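Local structure of UDP-glucose 6-dehydrogenase (Pyrobaculum islandicum, 3VTF) at residues H138-K143 with V166-A171; R125-G130 with R157-E162; A171-F176 with I192-G197. The protein probably catalyses the NAD-dependent oxidation of UDP-glucose to UDP-glucuronate, the step that supplies this nucleotide sugar. One frame throughout, in Å; residues are numbered along the deposited sequence.

All three contacts lie in the NAD-binding domain. Helix 118-134 comes first and gives contact 2 its first segment. Strand 139-142 follows and opens contact 1. Helix 151-160 then returns to helix 118-134 and closes contact 2. Strand 169-172 next pairs with strand 139-142 and closes contact 1. Contacts 1 and 2 therefore cross along the chain. They also touch in space, with Phe168 and Val140 packed against Val159 and Val127. Contact 3 follows in series. It shares Ala171 with contact 1 and closes when strand 192-196 comes back antiparallel to strand 169-172. Together they tie two helices to three neighbouring strands and lead the chain to the sugar nucleotide.

Contact 1: H138-K143 with V166-A171; sequences HLVVVK and VKFSVA
Leu139, Val140 and Val141 pair with Ser169, Val170 and Ala171 as the two parallel strands of a beta-alpha-beta unit, with helix 151-160 as the crossover. The axes of the strand segments pass 4.6 Å apart, at 18°. Four backbone hydrogen bonds join them. Ser169 N donates to His138 O (3.0 Å). Val140 then gives its N to Ser169 O (2.8 Å) and takes Ala171 N on its own O, so both its backbone groups are bound to strand 169-172. Val142 N closes the series on Ala171 O (2.9 Å). The hydrogens on CA of Leu139, Val170 and Val141 add C-H...O contacts to Ser169 O, Val140 O and Ala171 O.

Side chains alternate between the two faces. On one face, Leu139 CD1 lies 4.2 Å from Ala171 CB and also touches Ser169 CB. On the other, Val140 meets both Val170 and Phe168. Val140 CG1 stands anti to the backbone N (chi1 -178°), which leaves CG2 beside that N, turned to Phe168 CD1 at 4.0 Å. The approach is oblique. The Phe168 ring has Val166 O and Val170 CG1 at its edge, in plane. Ser169 OG is hydrogen-bonded to Asp198 and to Trp137 NE1, so the serine is satisfied beyond this pair of strands.

The pair sits inside the mixed sheet. Strand 100-103 bonds the far edge of strand 139-142, and strand 192-196 flanks strand 169-172. The face with Val140 and Phe168 is covered by helices 118-134 and 151-160.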
loop_
_atom_site.group_PDB
_atom_site.type_symbol
_atom_site.label_atom_id
_atom_site.label_comp_id
_atom_site.label_asym_id
_atom_site.label_seq_id
_atom_site.Cartn_x
_atom_site.Cartn_y
_atom_site.Cartn_z
ATOM N N HIS A 138 21.061 -33.801 2.361
ATOM C CA HIS A 138 21.396 -32.415 2.706
ATOM C C HIS A 138 20.210 -31.534 2.317
ATOM O O HIS A 138 19.450 -31.877 1.411
ATOM C CB HIS A 138 22.519 -31.950 1.800
ATOM C CG HIS A 138 23.372 -30.820 2.401
ATOM N ND1 HIS A 138 23.242 -29.527 1.992
ATOM C CD2 HIS A 138 24.365 -30.825 3.383
ATOM C CE1 HIS A 138 24.092 -28.742 2.683
ATOM N NE2 HIS A 138 24.779 -29.533 3.528
ATOM N N LEU A 139 20.069 -30.367 2.984
ATOM C CA LEU A 139 19.050 -29.402 2.595
ATOM C C LEU A 139 19.651 -28.183 1.934
ATOM O O LEU A 139 20.555 -27.550 2.469
ATOM C CB LEU A 139 18.226 -28.988 3.841
ATOM C CG LEU A 139 17.175 -27.865 3.668
ATOM C CD1 LEU A 139 16.050 -28.258 2.700
ATOM C CD2 LEU A 139 16.574 -27.555 5.033
ATOM N N VAL A 140 19.131 -27.802 0.779
ATOM C CA VAL A 140 19.661 -26.616 0.099
ATOM C C VAL A 140 18.615 -25.482 0.310
ATOM O O VAL A 140 17.425 -25.623 -0.082
ATOM C CB VAL A 140 19.708 -26.901 -1.414
ATOM C CG1 VAL A 140 20.300 -25.700 -2.139
ATOM C CG2 VAL A 140 20.584 -28.169 -1.631
ATOM N N VAL A 141 19.031 -24.385 0.931
ATOM C CA VAL A 141 18.033 -23.337 1.239
ATOM C C VAL A 141 18.415 -22.069 0.486
ATOM O O VAL A 141 19.586 -21.577 0.597
ATOM C CB VAL A 141 18.035 -23.052 2.792
ATOM C CG1 VAL A 141 16.939 -21.965 3.172
ATOM C CG2 VAL A 141 17.823 -24.346 3.614
ATOM N N VAL A 142 17.474 -21.509 -0.245
ATOM C CA VAL A 142 17.780 -20.332 -1.028
ATOM C C VAL A 142 17.320 -19.074 -0.221
ATOM O O VAL A 142 16.083 -18.894 -0.027
ATOM C CB VAL A 142 17.033 -20.358 -2.392
ATOM C CG1 VAL A 142 17.428 -19.103 -3.217
ATOM C CG2 VAL A 142 17.300 -21.667 -3.218
ATOM N N LYS A 143 18.285 -18.260 0.228
ATOM C CA LYS A 143 17.934 -16.970 0.910
ATOM C C LYS A 143 17.963 -15.818 -0.110
ATOM O O LYS A 143 17.286 -14.857 0.055
ATOM C CB LYS A 143 18.971 -16.653 1.977
ATOM C CG LYS A 143 18.849 -17.488 3.232
ATOM C CD LYS A 143 17.512 -17.296 3.886
ATOM C CE LYS A 143 17.434 -16.048 4.700
ATOM N NZ LYS A 143 16.160 -16.217 5.547
ATOM N N VAL A 166 23.319 -38.451 -4.901
ATOM C CA VAL A 166 22.946 -38.348 -3.476
ATOM C C VAL A 166 21.640 -37.571 -3.366
ATOM O O VAL A 166 21.528 -36.515 -4.002
ATOM C CB VAL A 166 24.057 -37.656 -2.670
ATOM C CG1 VAL A 166 23.655 -37.445 -1.208
ATOM C CG2 VAL A 166 25.369 -38.448 -2.808
ATOM N N LYS A 167 20.695 -38.090 -2.563
ATOM C CA LYS A 167 19.348 -37.477 -2.364
ATOM C C LYS A 167 19.481 -36.141 -1.536
ATOM O O LYS A 167 20.393 -35.996 -0.712
ATOM C CB LYS A 167 18.401 -38.434 -1.633
ATOM C CG LYS A 167 18.703 -38.505 -0.116
ATOM C CD LYS A 167 17.745 -39.331 0.775
ATOM C CE LYS A 167 18.565 -39.883 1.939
ATOM N NZ LYS A 167 17.895 -40.056 3.255
ATOM N N PHE A 168 18.615 -35.164 -1.824
ATOM C CA PHE A 168 18.654 -33.888 -1.085
ATOM C C PHE A 168 17.318 -33.250 -1.189
ATOM O O PHE A 168 16.466 -33.722 -1.973
ATOM C CB PHE A 168 19.742 -32.944 -1.700
ATOM C CG PHE A 168 19.471 -32.529 -3.119
ATOM C CD1 PHE A 168 18.769 -31.335 -3.355
ATOM C CD2 PHE A 168 19.908 -33.291 -4.215
ATOM C CE1 PHE A 168 18.562 -30.870 -4.594
ATOM C CE2 PHE A 168 19.653 -32.867 -5.507
ATOM C CZ PHE A 168 18.953 -31.643 -5.704
ATOM N N SER A 169 17.114 -32.214 -0.402
ATOM C CA SER A 169 15.847 -31.462 -0.472
ATOM C C SER A 169 16.171 -29.989 -0.612
ATOM O O SER A 169 17.341 -29.597 -0.478
ATOM C CB SER A 169 15.012 -31.678 0.826
ATOM O OG SER A 169 14.668 -33.050 1.024
ATOM N N VAL A 170 15.168 -29.195 -1.029
ATOM C CA VAL A 170 15.390 -27.772 -1.363
ATOM C C VAL A 170 14.290 -27.028 -0.580
ATOM O O VAL A 170 13.235 -27.609 -0.202
ATOM C CB VAL A 170 15.271 -27.421 -2.863
ATOM C CG1 VAL A 170 16.371 -28.150 -3.670
ATOM C CG2 VAL A 170 13.874 -27.790 -3.426
ATOM N N ALA A 171 14.511 -25.734 -0.367
ATOM C CA ALA A 171 13.518 -24.904 0.231
ATOM C C ALA A 171 13.846 -23.455 -0.119
ATOM O O ALA A 171 15.038 -23.075 -0.129
ATOM C CB ALA A 171 13.514 -25.043 1.771
#

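Contact 2: R125-G130 with R157-E162; sequences RAVGRG and RAVAEE
Gly128 and Val159 mark the tight part of this contact, where helices 118-134 and 151-160 pack together over one face of the Rossmann-type sheet. Gly128 CA and Val159 CA are 4.0 Å apart. Val159 CG1 rests 3.8 Å from Gly128 CA. Gly128 has no side chain, and a CB there would collide with Val159 O and Glu162 CB. Val127 and Val159 both touch Val140 of strand 139-142.

The outer side is polar and more open, and a salt-bridge network runs across it. The Arg125 chain is extended from CG to NE and passes over Ala158, whose CB lies against the centre of one guanidinium face. Arg125 NH1 and NH2 both grip one oxygen, Glu161 OE1, at 2.9 and 2.8 Å. NH1 also reaches the anti lone pair of Glu162 OE2 (2.9 Å), with the two group planes 87° apart. Arg125 NH2 has a further partner in Glu121. With a leucine here, Glu162 would probably be left without its salt-bridge mate, and Glu161 would keep only Arg157 within this network, its OE1 without the two-nitrogen grip. Arg157 NH1 approaches the other oxygen, Glu161 OE2, from above the carboxylate plane, at 3.1 Å.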
loop_
_atom_site.group_PDB
_atom_site.type_symbol
_atom_site.label_atom_id
_atom_site.label_comp_id
_atom_site.label_asym_id
_atom_site.label_seq_id
_atom_site.Cartn_x
_atom_site.Cartn_y
_atom_site.Cartn_z
ATOM N N ARG A 125 25.787 -25.342 -7.661
ATOM C CA ARG A 125 26.686 -26.433 -8.192
ATOM C C ARG A 125 27.684 -26.773 -7.105
ATOM O O ARG A 125 28.048 -27.951 -6.900
ATOM C CB ARG A 125 27.398 -25.965 -9.477
ATOM C CG ARG A 125 26.414 -25.921 -10.648
ATOM C CD ARG A 125 27.069 -25.859 -12.059
ATOM N NE ARG A 125 25.992 -25.714 -13.071
ATOM C CZ ARG A 125 25.235 -26.732 -13.495
ATOM N NH1 ARG A 125 25.496 -27.948 -13.062
ATOM N NH2 ARG A 125 24.217 -26.575 -14.336
ATOM N N ALA A 126 28.170 -25.740 -6.381
ATOM C CA ALA A 126 29.075 -26.043 -5.266
ATOM C C ALA A 126 28.434 -26.870 -4.196
ATOM O O ALA A 126 29.068 -27.769 -3.609
ATOM C CB ALA A 126 29.711 -24.777 -4.668
ATOM N N VAL A 127 27.167 -26.566 -3.910
ATOM C CA VAL A 127 26.414 -27.318 -2.984
ATOM C C VAL A 127 26.321 -28.758 -3.470
ATOM O O VAL A 127 26.552 -29.675 -2.653
ATOM C CB VAL A 127 25.017 -26.707 -2.727
ATOM C CG1 VAL A 127 24.204 -27.667 -1.888
ATOM C CG2 VAL A 127 25.161 -25.335 -1.926
ATOM N N GLY A 128 25.991 -28.935 -4.761
ATOM C CA GLY A 128 25.893 -30.317 -5.325
ATOM C C GLY A 128 27.246 -31.090 -5.147
ATOM O O GLY A 128 27.284 -32.204 -4.722
ATOM N N ARG A 129 28.349 -30.427 -5.388
ATOM C CA ARG A 129 29.700 -31.099 -5.171
ATOM C C ARG A 129 29.935 -31.440 -3.702
ATOM O O ARG A 129 30.419 -32.505 -3.339
ATOM C CB ARG A 129 30.731 -30.141 -5.718
ATOM C CG ARG A 129 30.730 -30.152 -7.247
ATOM C CD ARG A 129 31.998 -29.538 -7.825
ATOM N NE ARG A 129 32.033 -28.127 -7.515
ATOM C CZ ARG A 129 31.541 -27.145 -8.290
ATOM N NH1 ARG A 129 31.031 -27.388 -9.467
ATOM N NH2 ARG A 129 31.615 -25.890 -7.885
ATOM N N GLY A 130 29.489 -30.571 -2.790
ATOM C CA GLY A 130 29.720 -30.870 -1.366
ATOM C C GLY A 130 28.855 -32.032 -0.947
ATOM O O GLY A 130 29.272 -32.885 -0.143
ATOM N N ARG A 157 18.086 -28.356 -10.028
ATOM C CA ARG A 157 18.751 -29.015 -11.195
ATOM C C ARG A 157 20.256 -28.908 -11.125
ATOM O O ARG A 157 20.941 -29.882 -11.353
ATOM C CB ARG A 157 18.237 -28.423 -12.521
ATOM C CG ARG A 157 18.870 -29.088 -13.723
ATOM C CD ARG A 157 18.197 -28.627 -15.037
ATOM N NE ARG A 157 18.130 -27.165 -15.147
ATOM C CZ ARG A 157 19.200 -26.393 -15.403
ATOM N NH1 ARG A 157 20.420 -26.930 -15.512
ATOM N NH2 ARG A 157 19.080 -25.062 -15.490
ATOM N N ALA A 158 20.789 -27.697 -10.819
ATOM C CA ALA A 158 22.176 -27.536 -10.727
ATOM C C ALA A 158 22.813 -28.387 -9.582
ATOM O O ALA A 158 23.943 -28.944 -9.755
ATOM C CB ALA A 158 22.502 -26.026 -10.569
ATOM N N VAL A 159 22.165 -28.432 -8.435
ATOM C CA VAL A 159 22.534 -29.332 -7.349
ATOM C C VAL A 159 22.546 -30.827 -7.848
ATOM O O VAL A 159 23.560 -31.513 -7.728
ATOM C CB VAL A 159 21.586 -29.206 -6.155
ATOM C CG1 VAL A 159 22.058 -30.173 -5.047
ATOM C CG2 VAL A 159 21.621 -27.750 -5.565
ATOM N N ALA A 160 21.437 -31.297 -8.417
ATOM C CA ALA A 160 21.339 -32.718 -8.864
ATOM C C ALA A 160 22.425 -33.045 -9.882
ATOM O O ALA A 160 22.950 -34.180 -9.855
ATOM C CB ALA A 160 19.933 -33.024 -9.406
ATOM N N GLU A 161 22.745 -32.084 -10.762
ATOM C CA GLU A 161 23.739 -32.333 -11.791
ATOM C C GLU A 161 25.151 -32.549 -11.193
ATOM O O GLU A 161 26.035 -33.053 -11.893
ATOM C CB GLU A 161 23.777 -31.207 -12.845
ATOM C CG GLU A 161 22.596 -31.245 -13.809
ATOM C CD GLU A 161 22.546 -30.042 -14.740
ATOM O OE1 GLU A 161 23.496 -29.203 -14.721
ATOM O OE2 GLU A 161 21.523 -29.868 -15.442
ATOM N N GLU A 162 25.395 -32.164 -9.920
ATOM C CA GLU A 162 26.720 -32.359 -9.321
ATOM C C GLU A 162 26.736 -33.339 -8.168
ATOM O O GLU A 162 27.799 -33.649 -7.648
ATOM C CB GLU A 162 27.336 -30.994 -8.827
ATOM C CG GLU A 162 27.209 -29.826 -9.818
ATOM C CD GLU A 162 28.081 -30.054 -11.033
ATOM O OE1 GLU A 162 29.023 -30.891 -10.887
ATOM O OE2 GLU A 162 27.798 -29.441 -12.093
#

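Contact 3: A171-F176 with I192-G197; sequences ASNPEF and IVIGAG. With UPG (uridine-5'-diphosphate-glucose), chain B.
Ser172 and Gly195 form the antiparallel hydrogen-bonded pair between strands 169-172 and 192-196. Ser172 N donates to Gly195 O (2.8 Å), and Gly195 N donates back to Ser172 O (2.6 Å). Ala171 and Ala196 make the adjoining non-hydrogen-bonded pair. Ala171 CA sits 3.2 Å from Gly195 O in a C-H...O contact, and Asn173 CA makes a similar one to Val193 O.

Past the strand the pairing becomes water-mediated. One water donates to Pro174 O (2.6 Å) and accepts from Val193 N (2.9 Å), bridging the two backbones where they separate.

Apolar packing centres on Val193. With chi1 at 174° its CG1 faces the Pro174 ring and CG2 turns to Phe176. Pro174 CG lies 3.9 Å from Val193 CB. Phe176 CE2 touches Val193 CG2. The Pro174 and Phe176 side chains each cross that of Val193 at about a right angle. Arg191 makes a cation-pi contact with the Phe176 ring, and Ala262 of the second subunit packs on Val193.

In this contact the ligand is bound by a backbone carbonyl: UDP-glucose O3' donates to Phe176 O (3.1 Å). Lys228 NZ binds Glu175 O and also the ligand. Strand 192-196 thus runs antiparallel beside the parallel, Rossmann-type part of the mixed sheet, and the loop after strand 169-172 carries Phe176 of the UDP-glucose site.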
loop_
_atom_site.group_PDB
_atom_site.type_symbol
_atom_site.label_atom_id
_atom_site.label_comp_id
_atom_site.label_asym_id
_atom_site.label_seq_id
_atom_site.Cartn_x
_atom_site.Cartn_y
_atom_site.Cartn_z
ATOM N N ALA A 171 14.511 -25.734 -0.367
ATOM C CA ALA A 171 13.518 -24.904 0.231
ATOM C C ALA A 171 13.846 -23.455 -0.119
ATOM O O ALA A 171 15.038 -23.075 -0.129
ATOM C CB ALA A 171 13.514 -25.043 1.771
ATOM N N SER A 172 12.818 -22.651 -0.277
ATOM C CA SER A 172 12.990 -21.195 -0.419
ATOM C C SER A 172 12.685 -20.665 1.025
ATOM O O SER A 172 11.718 -21.078 1.663
ATOM C CB SER A 172 11.904 -20.691 -1.382
ATOM O OG SER A 172 11.776 -19.273 -1.258
ATOM N N ASN A 173 13.548 -19.799 1.531
ATOM C CA ASN A 173 13.372 -19.222 2.873
ATOM C C ASN A 173 13.816 -17.761 2.713
ATOM O O ASN A 173 15.001 -17.372 2.942
ATOM C CB ASN A 173 14.267 -20.007 3.890
ATOM C CG ASN A 173 14.243 -19.392 5.297
ATOM O OD1 ASN A 173 13.197 -18.798 5.778
ATOM N ND2 ASN A 173 15.369 -19.458 5.943
ATOM N N PRO A 174 12.901 -16.935 2.190
ATOM C CA PRO A 174 13.351 -15.611 1.845
ATOM C C PRO A 174 13.760 -14.807 3.066
ATOM O O PRO A 174 13.422 -15.185 4.235
ATOM C CB PRO A 174 12.104 -14.956 1.202
ATOM C CG PRO A 174 10.947 -15.834 1.538
ATOM C CD PRO A 174 11.527 -17.229 1.695
ATOM N N GLU A 175 14.495 -13.751 2.801
ATOM C CA GLU A 175 14.979 -12.925 3.935
ATOM C C GLU A 175 14.394 -11.542 3.827
ATOM O O GLU A 175 13.993 -11.129 2.734
ATOM C CB GLU A 175 16.494 -12.905 3.948
ATOM C CG GLU A 175 17.055 -12.428 2.620
ATOM C CD GLU A 175 17.038 -10.934 2.535
ATOM O OE1 GLU A 175 17.050 -10.239 3.632
ATOM O OE2 GLU A 175 17.015 -10.435 1.401
ATOM N N PHE A 176 14.195 -10.904 4.973
ATOM C CA PHE A 176 13.489 -9.666 5.047
ATOM C C PHE A 176 14.261 -8.653 5.874
ATOM O O PHE A 176 13.671 -7.618 6.260
ATOM C CB PHE A 176 12.120 -9.918 5.692
ATOM C CG PHE A 176 11.234 -10.842 4.889
ATOM C CD1 PHE A 176 10.679 -10.424 3.662
ATOM C CD2 PHE A 176 11.006 -12.145 5.327
ATOM C CE1 PHE A 176 9.865 -11.278 2.894
ATOM C CE2 PHE A 176 10.171 -12.999 4.581
ATOM C CZ PHE A 176 9.638 -12.566 3.349
ATOM N N ILE A 192 8.551 -15.638 9.579
ATOM C CA ILE A 192 9.508 -16.520 8.895
ATOM C C ILE A 192 8.757 -17.282 7.840
ATOM O O ILE A 192 7.680 -17.900 8.130
ATOM C CB ILE A 192 10.143 -17.498 9.944
ATOM C CG1 ILE A 192 11.105 -16.716 10.820
ATOM C CG2 ILE A 192 10.924 -18.615 9.209
ATOM C CD1 ILE A 192 11.516 -17.502 12.076
ATOM N N VAL A 193 9.219 -17.216 6.577
ATOM C CA VAL A 193 8.513 -17.854 5.505
ATOM C C VAL A 193 9.370 -19.036 5.024
ATOM O O VAL A 193 10.553 -18.866 4.666
ATOM C CB VAL A 193 8.342 -16.863 4.323
ATOM C CG1 VAL A 193 7.719 -17.581 3.115
ATOM C CG2 VAL A 193 7.406 -15.719 4.768
ATOM N N ILE A 194 8.792 -20.222 5.056
ATOM C CA ILE A 194 9.490 -21.430 4.660
ATOM C C ILE A 194 8.748 -22.040 3.485
ATOM O O ILE A 194 7.664 -22.552 3.643
ATOM C CB ILE A 194 9.524 -22.447 5.823
ATOM C CG1 ILE A 194 10.384 -21.938 6.971
ATOM C CG2 ILE A 194 10.050 -23.790 5.363
ATOM C CD1 ILE A 194 10.016 -22.521 8.307
ATOM N N GLY A 195 9.337 -21.988 2.304
ATOM C CA GLY A 195 8.746 -22.653 1.167
ATOM C C GLY A 195 9.470 -23.959 0.945
ATOM O O GLY A 195 10.446 -23.997 0.233
ATOM N N ALA A 196 8.953 -25.019 1.550
ATOM C CA ALA A 196 9.633 -26.297 1.597
ATOM C C ALA A 196 9.315 -27.139 0.390
ATOM O O ALA A 196 8.176 -27.240 -0.003
ATOM C CB ALA A 196 9.273 -27.045 2.864
ATOM N N GLY A 197 10.341 -27.736 -0.194
ATOM C CA GLY A 197 10.120 -28.620 -1.321
ATOM C C GLY A 197 9.544 -29.960 -0.805
ATOM O O GLY A 197 8.946 -30.665 -1.565
HETATM N N1 UPG B . 12.822 5.092 1.562
HETATM C C2 UPG B . 12.028 6.196 1.130
HETATM N N3 UPG B . 10.913 6.491 1.802
HETATM C C4 UPG B . 10.503 5.688 2.855
HETATM C C5 UPG B . 11.257 4.549 3.306
HETATM C C6 UPG B . 12.426 4.262 2.572
HETATM O O2 UPG B . 12.369 6.921 0.143
HETATM O O4 UPG B . 9.402 5.976 3.434
HETATM C C1C UPG B . 14.024 4.830 0.736
HETATM C C2C UPG B . 15.254 4.768 1.621
HETATM O O2C UPG B . 15.870 6.044 1.782
HETATM C C3C UPG B . 16.172 3.807 0.835
HETATM C C4C UPG B . 15.204 2.843 0.149
HETATM O O4C UPG B . 13.905 3.464 0.276
HETATM O O3C UPG B . 16.807 4.537 -0.248
HETATM C C5C UPG B . 15.144 1.448 0.816
HETATM O O5C UPG B . 15.119 1.647 2.234
HETATM P PA UPG B . 15.082 0.307 3.258
HETATM O O1A UPG B . 13.768 -0.510 3.039
HETATM O O2A UPG B . 15.555 0.768 4.660
HETATM O O3A UPG B . 16.431 -0.410 2.749
HETATM P PB UPG B . 16.816 -1.988 2.508
HETATM O O1B UPG B . 17.947 -2.318 3.448
HETATM O O2B UPG B . 17.131 -1.828 1.000
HETATM O O3B UPG B . 15.621 -2.960 2.920
HETATM C "C1'" UPG B . 14.714 -3.497 1.909
HETATM C "C2'" UPG B . 13.476 -3.973 2.637
HETATM C "C3'" UPG B . 13.852 -5.238 3.446
HETATM C "C4'" UPG B . 14.430 -6.274 2.453
HETATM C "C5'" UPG B . 15.777 -5.687 1.872
HETATM C "C6'" UPG B . 16.503 -6.546 0.813
HETATM O "O2'" UPG B . 13.273 -2.821 3.545
HETATM O "O3'" UPG B . 12.665 -5.711 4.051
HETATM O "O4'" UPG B . 14.775 -7.446 3.223
HETATM O "O5'" UPG B . 15.312 -4.528 1.123
HETATM O "O6'" UPG B . 15.538 -7.344 0.085
HETATM O O HOH W 1 11.723 -15.767 6.106
#